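Local coordinates for uncharacterized protein (Danio rerio, PDB 4LD1) that forms the C-terminal G-box domain of the centrosomal protein CPAP, which probably binds tubulin and partner protein domains and is thought to contribute to centriole architecture and elongation, at residues G17-F22 / R27-A32; K38-F41 / D45-H48; R54-Y59 / T65-P70; R91-F96 / V101-P106; R109-S112 / T118-Q121. One frame throughout, in Å; residues are numbered along the deposited sequence.

Interaction 1: residues G17-F22 / R27-A32; sequences GRLVVF and RKELSA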
# COMPACT_ATOMS: atom_id res chain seq x y z
N GLY A 17 19.02 17.40 -26.77
CA GLY A 17 17.58 17.37 -26.61
C GLY A 17 16.82 18.39 -27.44
O GLY A 17 17.38 19.20 -28.20
N ARG A 18 15.51 18.38 -27.31
CA ARG A 18 14.63 19.38 -27.91
C ARG A 18 13.62 19.82 -26.84
O ARG A 18 13.08 19.00 -26.09
CB ARG A 18 13.93 18.80 -29.14
CG ARG A 18 12.99 19.73 -29.85
CD ARG A 18 12.75 19.25 -31.28
NE ARG A 18 12.23 17.88 -31.34
CZ ARG A 18 10.93 17.56 -31.43
NH1 ARG A 18 10.57 16.29 -31.48
NH2 ARG A 18 10.00 18.51 -31.46
N LEU A 19 13.41 21.12 -26.77
CA LEU A 19 12.41 21.74 -25.92
C LEU A 19 11.33 22.35 -26.78
O LEU A 19 11.62 23.10 -27.73
CB LEU A 19 13.05 22.86 -25.10
CG LEU A 19 12.10 23.75 -24.30
CD1 LEU A 19 11.43 22.97 -23.17
CD2 LEU A 19 12.84 24.99 -23.79
N VAL A 20 10.08 22.10 -26.46
CA VAL A 20 8.95 22.67 -27.19
C VAL A 20 8.14 23.47 -26.18
O VAL A 20 7.77 22.93 -25.14
CB VAL A 20 8.06 21.58 -27.80
CG1 VAL A 20 6.90 22.20 -28.57
CG2 VAL A 20 8.87 20.66 -28.66
N VAL A 21 7.91 24.74 -26.48
CA VAL A 21 7.09 25.59 -25.62
C VAL A 21 5.90 26.08 -26.43
O VAL A 21 6.04 26.74 -27.48
CB VAL A 21 7.88 26.79 -25.09
CG1 VAL A 21 7.01 27.61 -24.16
CG2 VAL A 21 9.13 26.31 -24.35
N PHE A 22 4.71 25.76 -25.94
CA PHE A 22 3.49 26.14 -26.62
C PHE A 22 3.04 27.50 -26.11
O PHE A 22 3.34 27.88 -24.98
CB PHE A 22 2.40 25.09 -26.38
CG PHE A 22 2.70 23.75 -26.99
CD1 PHE A 22 2.38 23.48 -28.32
CD2 PHE A 22 3.29 22.76 -26.25
CE1 PHE A 22 2.65 22.24 -28.87
CE2 PHE A 22 3.56 21.52 -26.79
CZ PHE A 22 3.25 21.27 -28.12
N ARG A 27 5.00 22.87 -21.76
CA ARG A 27 6.37 22.65 -22.20
C ARG A 27 6.59 21.16 -22.36
O ARG A 27 6.09 20.36 -21.60
CB ARG A 27 7.38 23.18 -21.17
CG ARG A 27 7.22 24.64 -20.85
CD ARG A 27 8.06 24.99 -19.64
NE ARG A 27 9.49 25.01 -19.95
CZ ARG A 27 10.14 26.06 -20.44
NH1 ARG A 27 9.50 27.20 -20.70
NH2 ARG A 27 11.44 25.97 -20.67
N LYS A 28 7.38 20.79 -23.35
CA LYS A 28 7.71 19.40 -23.62
C LYS A 28 9.19 19.26 -23.87
O LYS A 28 9.74 19.96 -24.72
CB LYS A 28 6.89 18.84 -24.79
CG LYS A 28 7.14 17.35 -25.05
CD LYS A 28 6.46 16.79 -26.30
CE LYS A 28 5.07 17.33 -26.54
NZ LYS A 28 4.48 16.73 -27.78
N GLU A 29 9.84 18.39 -23.11
CA GLU A 29 11.26 18.11 -23.24
C GLU A 29 11.39 16.70 -23.79
O GLU A 29 10.78 15.76 -23.25
CB GLU A 29 11.97 18.21 -21.89
CG GLU A 29 11.87 19.59 -21.28
CD GLU A 29 12.41 19.65 -19.86
OE1 GLU A 29 12.49 20.76 -19.29
OE2 GLU A 29 12.76 18.59 -19.32
N LEU A 30 12.18 16.56 -24.85
CA LEU A 30 12.43 15.28 -25.47
C LEU A 30 13.92 15.03 -25.49
O LEU A 30 14.69 15.88 -25.94
CB LEU A 30 11.86 15.26 -26.89
CG LEU A 30 10.38 15.61 -27.00
CD1 LEU A 30 10.18 17.07 -27.39
CD2 LEU A 30 9.66 14.70 -27.98
N SER A 31 14.36 13.87 -25.03
CA SER A 31 15.77 13.51 -25.10
C SER A 31 16.16 13.30 -26.55
O SER A 31 15.29 13.08 -27.40
CB SER A 31 16.03 12.22 -24.32
OG SER A 31 15.29 11.13 -24.86
N ALA A 32 17.46 13.38 -26.83
CA ALA A 32 17.97 13.19 -28.18
C ALA A 32 17.51 11.87 -28.80
O ALA A 32 17.14 11.82 -29.97
CB ALA A 32 19.50 13.27 -28.19

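Interaction 2: residues K38-F41 / D45-H48; sequences KVMF and DVKH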
# COMPACT_ATOMS: atom_id res chain seq x y z
N LYS A 38 9.09 14.37 -21.41
CA LYS A 38 8.44 14.97 -20.25
C LYS A 38 7.56 16.09 -20.74
O LYS A 38 8.05 17.02 -21.38
CB LYS A 38 9.48 15.52 -19.28
CG LYS A 38 8.88 16.06 -18.00
CD LYS A 38 9.96 16.57 -17.08
CE LYS A 38 9.38 17.08 -15.77
NZ LYS A 38 10.44 17.61 -14.90
N VAL A 39 6.27 16.00 -20.44
CA VAL A 39 5.33 17.05 -20.81
C VAL A 39 4.85 17.70 -19.53
O VAL A 39 4.34 17.03 -18.64
CB VAL A 39 4.11 16.51 -21.57
CG1 VAL A 39 3.22 17.65 -22.02
CG2 VAL A 39 4.55 15.68 -22.73
N MET A 40 5.07 19.01 -19.44
CA MET A 40 4.65 19.80 -18.29
C MET A 40 3.53 20.70 -18.77
O MET A 40 3.74 21.75 -19.43
CB MET A 40 5.83 20.60 -17.77
CG MET A 40 6.91 19.70 -17.16
SD MET A 40 8.56 20.39 -17.23
CE MET A 40 8.94 20.08 -18.96
N PHE A 41 2.31 20.25 -18.49
CA PHE A 41 1.13 20.95 -18.97
C PHE A 41 0.88 22.28 -18.26
O PHE A 41 1.31 22.47 -17.12
CB PHE A 41 -0.09 20.06 -18.81
CG PHE A 41 -0.06 18.87 -19.68
CD1 PHE A 41 -0.36 18.99 -21.04
CD2 PHE A 41 0.24 17.62 -19.16
CE1 PHE A 41 -0.35 17.90 -21.85
CE2 PHE A 41 0.26 16.53 -19.96
CZ PHE A 41 -0.05 16.66 -21.31
N ASP A 45 -0.02 19.67 -14.39
CA ASP A 45 0.09 18.22 -14.53
C ASP A 45 1.39 17.90 -15.27
O ASP A 45 1.87 18.71 -16.08
CB ASP A 45 -1.07 17.62 -15.31
CG ASP A 45 -2.40 17.69 -14.57
OD1 ASP A 45 -2.44 18.13 -13.40
OD2 ASP A 45 -3.42 17.30 -15.20
N VAL A 46 1.91 16.69 -15.07
CA VAL A 46 3.10 16.27 -15.78
C VAL A 46 2.94 14.84 -16.23
O VAL A 46 2.43 14.00 -15.48
CB VAL A 46 4.33 16.35 -14.87
CG1 VAL A 46 5.61 15.94 -15.63
CG2 VAL A 46 4.47 17.74 -14.31
N LYS A 47 3.37 14.54 -17.44
CA LYS A 47 3.48 13.20 -17.94
C LYS A 47 4.91 12.97 -18.39
O LYS A 47 5.42 13.63 -19.31
CB LYS A 47 2.52 12.95 -19.10
CG LYS A 47 2.53 11.51 -19.57
CD LYS A 47 1.54 11.30 -20.69
CE LYS A 47 1.67 9.92 -21.28
NZ LYS A 47 0.72 9.69 -22.40
N HIS A 48 5.55 12.02 -17.71
CA HIS A 48 6.95 11.70 -17.90
C HIS A 48 7.13 10.22 -18.25
O HIS A 48 6.90 9.33 -17.43
CB HIS A 48 7.68 12.07 -16.63
CG HIS A 48 9.16 12.22 -16.79
ND1 HIS A 48 9.96 12.71 -15.79
CD2 HIS A 48 9.97 11.95 -17.84
CE1 HIS A 48 11.21 12.73 -16.21
NE2 HIS A 48 11.25 12.28 -17.45
O HOH W 1 3.27 21.19 -15.56

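Interaction 3: residues R54-Y59 / T65-P70; sequences RVIYYY and THITYP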
# COMPACT_ATOMS: atom_id res chain seq x y z
N ARG A 54 8.26 2.93 -18.12
CA ARG A 54 7.37 3.39 -17.07
C ARG A 54 6.91 4.80 -17.41
O ARG A 54 7.61 5.57 -18.09
CB ARG A 54 8.00 3.28 -15.66
CG ARG A 54 8.87 4.43 -15.20
CD ARG A 54 9.51 4.06 -13.82
NE ARG A 54 10.16 5.23 -13.22
CZ ARG A 54 11.41 5.62 -13.46
NH1 ARG A 54 12.20 4.96 -14.31
NH2 ARG A 54 11.87 6.70 -12.86
N VAL A 55 5.69 5.11 -17.00
CA VAL A 55 5.10 6.42 -17.22
C VAL A 55 4.70 7.00 -15.88
O VAL A 55 4.01 6.34 -15.08
CB VAL A 55 3.85 6.37 -18.12
CG1 VAL A 55 3.33 7.80 -18.37
CG2 VAL A 55 4.15 5.69 -19.45
N ILE A 56 5.17 8.22 -15.63
CA ILE A 56 4.88 8.94 -14.41
C ILE A 56 3.90 10.07 -14.74
O ILE A 56 4.13 10.90 -15.64
CB ILE A 56 6.17 9.51 -13.78
CG1 ILE A 56 7.22 8.41 -13.58
CG2 ILE A 56 5.87 10.20 -12.48
CD1 ILE A 56 8.60 8.81 -14.03
N TYR A 57 2.79 10.09 -14.00
CA TYR A 57 1.79 11.12 -14.11
C TYR A 57 1.69 11.86 -12.79
O TYR A 57 1.44 11.26 -11.75
CB TYR A 57 0.41 10.55 -14.44
CG TYR A 57 0.33 9.64 -15.64
CD1 TYR A 57 0.67 8.30 -15.56
CD2 TYR A 57 -0.16 10.11 -16.84
CE1 TYR A 57 0.56 7.47 -16.66
CE2 TYR A 57 -0.28 9.29 -17.94
CZ TYR A 57 0.08 7.97 -17.84
OH TYR A 57 -0.04 7.17 -18.96
N TYR A 58 1.86 13.18 -12.82
CA TYR A 58 1.56 14.02 -11.68
C TYR A 58 0.32 14.85 -11.97
O TYR A 58 0.22 15.49 -13.01
CB TYR A 58 2.73 14.95 -11.37
CG TYR A 58 2.45 15.90 -10.23
CD1 TYR A 58 2.39 15.44 -8.92
CD2 TYR A 58 2.27 17.26 -10.44
CE1 TYR A 58 2.15 16.29 -7.88
CE2 TYR A 58 2.03 18.14 -9.40
CZ TYR A 58 1.99 17.64 -8.11
OH TYR A 58 1.75 18.46 -7.03
N TYR A 59 -0.61 14.83 -11.03
CA TYR A 59 -1.85 15.59 -11.12
C TYR A 59 -1.81 16.72 -10.10
O TYR A 59 -1.83 16.47 -8.89
CB TYR A 59 -3.03 14.64 -10.88
CG TYR A 59 -3.13 13.56 -11.94
CD1 TYR A 59 -3.62 13.85 -13.20
CD2 TYR A 59 -2.69 12.27 -11.67
CE1 TYR A 59 -3.69 12.87 -14.18
CE2 TYR A 59 -2.76 11.29 -12.64
CZ TYR A 59 -3.26 11.59 -13.89
OH TYR A 59 -3.33 10.60 -14.85
N THR A 65 0.79 11.56 -7.49
CA THR A 65 1.64 10.97 -8.52
C THR A 65 1.20 9.52 -8.74
O THR A 65 0.96 8.77 -7.78
CB THR A 65 3.10 11.00 -8.09
OG1 THR A 65 3.47 12.34 -7.78
CG2 THR A 65 4.00 10.42 -9.15
N HIS A 66 1.14 9.11 -10.00
CA HIS A 66 0.76 7.77 -10.41
C HIS A 66 1.84 7.29 -11.36
O HIS A 66 2.12 7.94 -12.39
CB HIS A 66 -0.61 7.82 -11.09
CG HIS A 66 -1.18 6.49 -11.46
ND1 HIS A 66 -2.06 6.33 -12.51
CD2 HIS A 66 -1.01 5.25 -10.93
CE1 HIS A 66 -2.41 5.06 -12.61
NE2 HIS A 66 -1.79 4.39 -11.67
N ILE A 67 2.47 6.17 -11.01
CA ILE A 67 3.50 5.56 -11.82
C ILE A 67 2.97 4.24 -12.33
O ILE A 67 2.59 3.36 -11.53
CB ILE A 67 4.80 5.29 -11.07
CG1 ILE A 67 5.25 6.53 -10.29
CG2 ILE A 67 5.88 4.86 -12.06
CD1 ILE A 67 6.46 6.30 -9.45
N THR A 68 2.97 4.07 -13.64
CA THR A 68 2.56 2.81 -14.25
C THR A 68 3.76 2.12 -14.86
O THR A 68 4.59 2.77 -15.51
CB THR A 68 1.48 3.04 -15.34
OG1 THR A 68 2.04 3.78 -16.44
CG2 THR A 68 0.29 3.79 -14.78
N TYR A 69 3.84 0.81 -14.67
CA TYR A 69 4.94 -0.00 -15.16
C TYR A 69 4.44 -0.95 -16.25
O TYR A 69 3.25 -1.29 -16.28
CB TYR A 69 5.56 -0.82 -14.02
CG TYR A 69 6.31 0.04 -13.04
CD1 TYR A 69 5.66 0.66 -11.98
CD2 TYR A 69 7.67 0.25 -13.20
CE1 TYR A 69 6.36 1.49 -11.11
CE2 TYR A 69 8.37 1.04 -12.33
CZ TYR A 69 7.72 1.67 -11.30
OH TYR A 69 8.45 2.49 -10.46
N PRO A 70 5.34 -1.38 -17.14
CA PRO A 70 4.89 -2.24 -18.24
C PRO A 70 4.33 -3.59 -17.81
O PRO A 70 3.57 -4.17 -18.58
CB PRO A 70 6.14 -2.40 -19.12
CG PRO A 70 7.29 -1.82 -18.33
CD PRO A 70 6.73 -0.91 -17.31
O HOH W 2 0.55 4.22 -18.60
O HOH W 3 -2.88 7.92 -14.39

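Interaction 4: residues R91-F96 / V101-P106; sequences RKEITF and VKTLHP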
# COMPACT_ATOMS: atom_id res chain seq x y z
N ARG A 91 -3.37 -7.56 -5.60
CA ARG A 91 -2.89 -7.14 -4.29
C ARG A 91 -2.69 -5.63 -4.24
O ARG A 91 -2.25 -5.02 -5.20
CB ARG A 91 -1.56 -7.82 -3.98
CG ARG A 91 -1.06 -7.55 -2.57
CD ARG A 91 -0.22 -8.70 -2.03
NE ARG A 91 1.19 -8.59 -2.41
CZ ARG A 91 1.71 -9.07 -3.53
NH1 ARG A 91 3.01 -8.91 -3.77
NH2 ARG A 91 0.96 -9.72 -4.41
N LYS A 92 -3.03 -5.04 -3.10
CA LYS A 92 -2.77 -3.63 -2.83
C LYS A 92 -1.99 -3.49 -1.54
O LYS A 92 -2.35 -4.11 -0.53
CB LYS A 92 -4.06 -2.82 -2.69
CG LYS A 92 -4.74 -2.43 -4.00
CD LYS A 92 -5.87 -1.40 -3.79
CE LYS A 92 -5.54 -0.33 -2.73
NZ LYS A 92 -6.47 0.85 -2.73
N GLU A 93 -0.93 -2.70 -1.53
CA GLU A 93 -0.18 -2.47 -0.31
C GLU A 93 -0.13 -1.01 -0.02
O GLU A 93 0.42 -0.23 -0.84
CB GLU A 93 1.23 -2.99 -0.43
CG GLU A 93 2.02 -2.88 0.84
CD GLU A 93 3.49 -3.04 0.58
OE1 GLU A 93 3.97 -4.19 0.69
OE2 GLU A 93 4.15 -2.01 0.25
N ILE A 94 -0.72 -0.59 1.06
CA ILE A 94 -0.79 0.79 1.47
C ILE A 94 0.15 1.07 2.61
O ILE A 94 0.12 0.39 3.63
CB ILE A 94 -2.20 1.14 1.95
CG1 ILE A 94 -3.24 0.79 0.87
CG2 ILE A 94 -2.29 2.59 2.35
CD1 ILE A 94 -4.66 0.84 1.38
N THR A 95 0.98 2.09 2.47
CA THR A 95 1.77 2.61 3.56
C THR A 95 1.14 3.93 3.97
O THR A 95 1.17 4.91 3.20
CB THR A 95 3.22 2.79 3.15
OG1 THR A 95 3.74 1.54 2.70
CG2 THR A 95 4.06 3.28 4.32
N PHE A 96 0.56 3.96 5.16
CA PHE A 96 -0.12 5.12 5.67
C PHE A 96 0.90 6.14 6.16
O PHE A 96 2.08 5.81 6.34
CB PHE A 96 -1.05 4.71 6.81
CG PHE A 96 -2.26 3.95 6.34
CD1 PHE A 96 -3.34 4.61 5.80
CD2 PHE A 96 -2.30 2.58 6.43
CE1 PHE A 96 -4.45 3.91 5.36
CE2 PHE A 96 -3.40 1.87 6.01
CZ PHE A 96 -4.48 2.54 5.47
N VAL A 101 1.72 -0.45 7.56
CA VAL A 101 1.61 -1.04 6.23
C VAL A 101 0.46 -2.03 6.21
O VAL A 101 0.42 -2.97 7.03
CB VAL A 101 2.90 -1.75 5.82
CG1 VAL A 101 2.78 -2.32 4.41
CG2 VAL A 101 4.09 -0.79 5.89
N LYS A 102 -0.49 -1.82 5.32
CA LYS A 102 -1.66 -2.66 5.16
C LYS A 102 -1.66 -3.32 3.83
O LYS A 102 -1.60 -2.62 2.80
CB LYS A 102 -2.92 -1.84 5.32
CG LYS A 102 -4.21 -2.63 5.22
CD LYS A 102 -5.37 -1.72 5.53
CE LYS A 102 -6.68 -2.43 5.58
NZ LYS A 102 -7.72 -1.44 5.98
N THR A 103 -1.73 -4.63 3.79
CA THR A 103 -1.84 -5.38 2.55
C THR A 103 -3.24 -5.93 2.37
O THR A 103 -3.76 -6.60 3.27
CB THR A 103 -0.83 -6.52 2.50
OG1 THR A 103 0.49 -5.97 2.67
CG2 THR A 103 -0.89 -7.27 1.17
N LEU A 104 -3.86 -5.65 1.23
CA LEU A 104 -5.18 -6.17 0.91
C LEU A 104 -5.08 -7.16 -0.23
O LEU A 104 -4.49 -6.87 -1.28
CB LEU A 104 -6.14 -5.03 0.55
CG LEU A 104 -6.35 -4.00 1.66
CD1 LEU A 104 -5.35 -2.86 1.53
CD2 LEU A 104 -7.78 -3.47 1.67
N HIS A 105 -5.67 -8.33 -0.04
CA HIS A 105 -5.66 -9.39 -1.05
C HIS A 105 -7.03 -9.50 -1.72
O HIS A 105 -8.06 -9.21 -1.10
CB HIS A 105 -5.32 -10.72 -0.37
CG HIS A 105 -4.00 -10.70 0.35
ND1 HIS A 105 -2.86 -11.27 -0.18
CD2 HIS A 105 -3.64 -10.16 1.53
CE1 HIS A 105 -1.86 -11.09 0.66
NE2 HIS A 105 -2.30 -10.43 1.71
N PRO A 106 -7.05 -9.96 -2.98
CA PRO A 106 -8.31 -10.06 -3.73
C PRO A 106 -9.38 -10.93 -3.06
O PRO A 106 -10.57 -10.70 -3.30
CB PRO A 106 -7.88 -10.69 -5.06
CG PRO A 106 -6.45 -10.41 -5.19
CD PRO A 106 -5.88 -10.27 -3.82
O HOH W 4 2.35 -6.37 0.86

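Interaction 5: residues R109-S112 / T118-Q121; sequences REES and TIIQ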
# COMPACT_ATOMS: atom_id res chain seq x y z
N ARG A 109 -8.73 -10.95 2.34
CA ARG A 109 -7.80 -10.90 3.48
C ARG A 109 -7.11 -9.54 3.54
O ARG A 109 -6.71 -8.99 2.52
CB ARG A 109 -6.75 -12.00 3.37
CG ARG A 109 -5.75 -12.01 4.51
CD ARG A 109 -5.14 -13.40 4.70
NE ARG A 109 -4.55 -13.91 3.47
CZ ARG A 109 -3.26 -13.82 3.15
NH1 ARG A 109 -2.38 -13.26 3.98
NH2 ARG A 109 -2.83 -14.31 1.99
N GLU A 110 -6.93 -9.04 4.76
CA GLU A 110 -6.25 -7.78 5.01
C GLU A 110 -5.28 -8.01 6.15
O GLU A 110 -5.63 -8.64 7.13
CB GLU A 110 -7.24 -6.68 5.39
CG GLU A 110 -8.42 -6.51 4.46
CD GLU A 110 -9.30 -5.33 4.82
OE1 GLU A 110 -9.05 -4.69 5.87
OE2 GLU A 110 -10.24 -5.02 4.05
N GLU A 111 -4.06 -7.49 6.03
CA GLU A 111 -3.06 -7.61 7.08
C GLU A 111 -2.39 -6.28 7.30
O GLU A 111 -1.84 -5.71 6.35
CB GLU A 111 -2.02 -8.66 6.71
CG GLU A 111 -0.94 -8.82 7.76
CD GLU A 111 0.06 -9.90 7.42
OE1 GLU A 111 -0.28 -10.81 6.63
OE2 GLU A 111 1.20 -9.83 7.93
N SER A 112 -2.43 -5.78 8.53
CA SER A 112 -1.81 -4.53 8.90
C SER A 112 -0.68 -4.81 9.86
O SER A 112 -0.82 -5.60 10.79
CB SER A 112 -2.82 -3.59 9.57
OG SER A 112 -3.87 -3.23 8.70
N THR A 118 3.06 -5.07 15.94
CA THR A 118 1.73 -5.63 16.00
C THR A 118 1.25 -6.00 14.60
O THR A 118 1.41 -5.21 13.67
CB THR A 118 0.75 -4.62 16.62
OG1 THR A 118 1.20 -4.26 17.92
CG2 THR A 118 -0.65 -5.20 16.72
N ILE A 119 0.67 -7.18 14.47
CA ILE A 119 0.06 -7.60 13.22
C ILE A 119 -1.43 -7.85 13.46
O ILE A 119 -1.81 -8.56 14.39
CB ILE A 119 0.69 -8.90 12.69
CG1 ILE A 119 2.22 -8.79 12.66
CG2 ILE A 119 0.10 -9.29 11.34
CD1 ILE A 119 2.92 -10.10 12.38
N ILE A 120 -2.25 -7.26 12.60
CA ILE A 120 -3.69 -7.42 12.63
C ILE A 120 -4.13 -7.98 11.29
O ILE A 120 -4.01 -7.31 10.26
CB ILE A 120 -4.42 -6.11 12.91
CG1 ILE A 120 -3.92 -5.49 14.21
CG2 ILE A 120 -5.92 -6.39 13.03
CD1 ILE A 120 -4.21 -4.02 14.33
N GLN A 121 -4.60 -9.22 11.31
CA GLN A 121 -5.08 -9.94 10.15
C GLN A 121 -6.59 -10.11 10.20
O GLN A 121 -7.14 -10.73 11.13
CB GLN A 121 -4.40 -11.29 10.09
CG GLN A 121 -4.91 -12.23 9.03
CD GLN A 121 -4.45 -13.65 9.28
OE1 GLN A 121 -4.98 -14.35 10.16
NE2 GLN A 121 -3.45 -14.08 8.54
O HOH W 5 -5.70 -5.27 8.91

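Interaction 1: residues G17-F22 / R27-A32
The first hairpin of the G-box meander pairs strand 18-21 with strand 27-30, and its register sets Arg18 beside Leu30, Leu19 beside Glu29, Val20 beside Lys28 and Val21 beside Arg27. The strands run antiparallel at 168°. Arg18 and Leu30 exchange two backbone hydrogen bonds, the one from Leu30 N to Arg18 O being 2.9 Å long. Val20 and Lys28 form the second reciprocal pair, in which Val20 N lies 2.8 Å from Lys28 O. Between these rungs Leu19 CA approaches Lys28 O at 3.4 Å in a CA-H...O contact.

Each side of the ribbon carries its own small cluster. On the side of Arg18, Val20 and Leu30, the arginine chain turns at chi3 (57°) and brings one face of its guanidinium against Leu30, whose CD1 lies 4.1 Å from the guanidinium plane, over its centre. The same methyl also meets Val20 CG2 at 4.0 Å, which makes Leu30 the bridge between the two residues. On the side of Leu19, Val21 and Arg27, the guanidinium of Arg27 receives Val21 CG2 over one face, toward the rim. Leu19 CD2 comes to the same group at a slant, 3.6 Å from Arg27 NH2, while its other methyl rests against Glu29 CG.

Both guanidinium groups thus present flat surfaces to aliphatic methyls, on a ribbon without a buried residue among those that touch. A methyl over the face is an apolar use of a charged group, and it does not itself engage the N-H groups, which lie in the guanidinium plane.

Interaction 2: residues K38-F41 / D45-H48
Lys38 lies over one face of the His48 imidazole. Its chain, fully extended with CG anti to the backbone N (chi1 -175°), passes along the ring: CB stands 4.1 Å from the ring centroid, 18° off the normal, as a CH-pi contact, and CG and CD follow. Farther out, Lys38 CE reaches Val46 CG1 at 3.9 Å, so one aliphatic chain spans two residues of the opposing strand. The other methyl of Val46, CG2, touches Met40 CG at 4.2 Å.

On the reverse side, the Phe41 ring turns its edge to the Asp45 carbonyl and receives Val39 CG1 over one face. That carbonyl oxygen is gripped twice, by Phe41 N at 2.9 Å and by a water that also donates to Phe41 O. Val39 and Lys47 complete the ladder with two reciprocal backbone bonds, Val39 N to Lys47 O measuring 2.8 Å.

The Asp45 carboxylate has a partner outside the two segments: OD1 accepts from Ala60 N, and a nitrate ion lies near the side chain. The hairpin sits between strand 27-30, bonded through Lys38 and Met40, and strand 55-59, bonded through Val46 and His48.

Interaction 3: residues R54-Y59 / T65-P70
The Tyr57 ring meets the opposing strand with its edge: His66 O, Thr68 OG1 and a water all lie near its plane, and His66 O comes within 3.5 Å of Tyr57 CD1. That water joins Tyr57 OH to Thr68 OG1, which is 2.7 Å from the water oxygen. A second water lies over one face of Tyr57, toward the rim, and at the edge of both Tyr59 and His66. In the modelled one of two His66 conformers it links Tyr59 OH to His66 ND1, while His66 NE2 is bonded to Glu74. Thr68 CG2 lies over one face of that imidazole, 3.6 Å above the plane and offset toward the rim.

On the reverse side, the Tyr58 ring presents an edge to Thr65 OG1. Ile56 packs alongside Ile67, with CG1 of the former 4.1 Å from CG2 of the latter. At the end of the pairing, beyond the last rung, Arg54 runs beside Tyr69; the two planes are 18° apart, and the closest approach is by Arg54 CD, 3.6 Å from Tyr69 CE2. The guanidinium itself is salt-bridged to Asp52.

Reciprocal backbone bonds join Val55 with Thr68 and Tyr57 with His66, the latter pair including Tyr57 N to His66 O at 2.8 Å. Such alternating rungs, with Val55, Tyr57, His66 and Thr68 on one side and Ile56, Tyr58, Thr65 and Ile67 on the other, are those of an antiparallel beta hairpin in the G-box meander.

Interaction 4: residues R91-F96 / V101-P106
Lys92 and Leu104, with Ile94 and Lys102, supply the four backbone hydrogen bonds of this hairpin, each pair satisfying both its amides and both its carbonyls. Leu104 N donates to Lys92 O at 2.8 Å with an almost straight angle at hydrogen (171°). The amide of Ile94 reaches Lys102 O at 2.8 Å from somewhat off the carbonyl plane. The carbonyls also accept CA-H...O contacts, such as Val101 CA to Ile94 O at 3.3 Å.

Glu93 and Thr103 do not bond directly; one water bridges them, donating to Glu93 OE1 at 2.7 Å and hydrogen-bonded to Thr103 OG1 as well. Arg91 finds its carboxylate outside the hairpin, in a salt bridge to Asp89, and also makes a cation-pi contact with Phe87. Weak, long ion pairs serve the lysines, Lys92 with Glu84 and Lys102 with Glu110.

The carbon portions of these polar chains do much of the packing. Arg91 CD, in the modelled one of two conformers, lies 3.6 Å from Thr103 CG2 and near the His105 ring. Glu93, extended with CG anti to its backbone N (chi1 -175°), brings CG within 3.7 Å of Val101 CG1. On the opposite side Ile94 CD1 meets Leu104 CD1 at 3.8 Å, and the Phe96 ring takes Ile94 CG2 over its face and Lys102 CB at its edge.

Polar ends are therefore served by water, by neighbouring strands or by the flanking loops, whereas aliphatic segments close against one another. This division is consistent with a solvent-facing meander in which charged residues pack through their carbon chains.

Interaction 5: residues R109-S112 / T118-Q121
Within these two segments Ser112 and Ile120 form one reciprocal backbone pair, and Glu110 continues the ladder with Leu122. Ser112 N donates to Ile120 O at 2.8 Å, and Ile120 N returns the bond to Ser112 O over an equal distance. The first bond approaches its acceptor from 23° outside the carbonyl plane, and the Ile120 carbonyl accepts a further partner, a water.

That water forms the second kind of contact. It donates to Ile120 O at 3.0 Å and is also hydrogen-bonded to Ser112 OG, so a single solvent molecule ties the serine hydroxyl to the carbonyl already held by the serine's own amide. The hydroxyl is placed for this by chi1 of -62°, which sets OG beside the backbone N.

Weaker CA-H...O contacts fill the intervening positions. Gln121 CA approaches Glu110 O at 3.3 Å, Glu111 CA points to Ile120 O, and Ile119 CA to Ser112 O.

Side-chain packing is sparse. The extended chain of Glu111, in the modelled one of two conformers, slants across Ile119, whose CG2 branch lies 3.8 Å from Glu111 CG and also beside the carboxylate. Arg109 CD comes no nearer than 4.3 Å to Gln121 NE2, a loose contact at the end of the pairing. Polar ends look elsewhere: Gln121 OE1 accepts from Asn123, Thr118 OG1 bonds to Asp116, and a tetraethylene glycol molecule lies near Glu111.

Cohesion thus rests mainly on the backbone and on one ordered water. Few side chains interlock across these segments, and several polar ends turn to partners beyond the pairing.

The five hairpins follow one another along the chain, and the same antiparallel meander carries them from one end of the domain toward the other. Three consecutive pairs join directly: interactions 1 and 2 through Arg27 with Met40 and Glu29 with Lys38, interactions 2 and 3 through His48 with Ile56 and Val46 with Tyr58, and interactions 4 and 5 through Thr103 with Glu111. Their centres lie 10 to 11 Å apart. Interactions 3 and 4, with centres 19 Å apart, are separated by strands 74-77 and 83-86. Interactions 1 and 5 lie about 47 Å apart between centres, in keeping with an elongated domain. Nitrate near Asp45 and Tyr57, and tetraethylene glycol near Glu111, probably come from the crystallisation liquor.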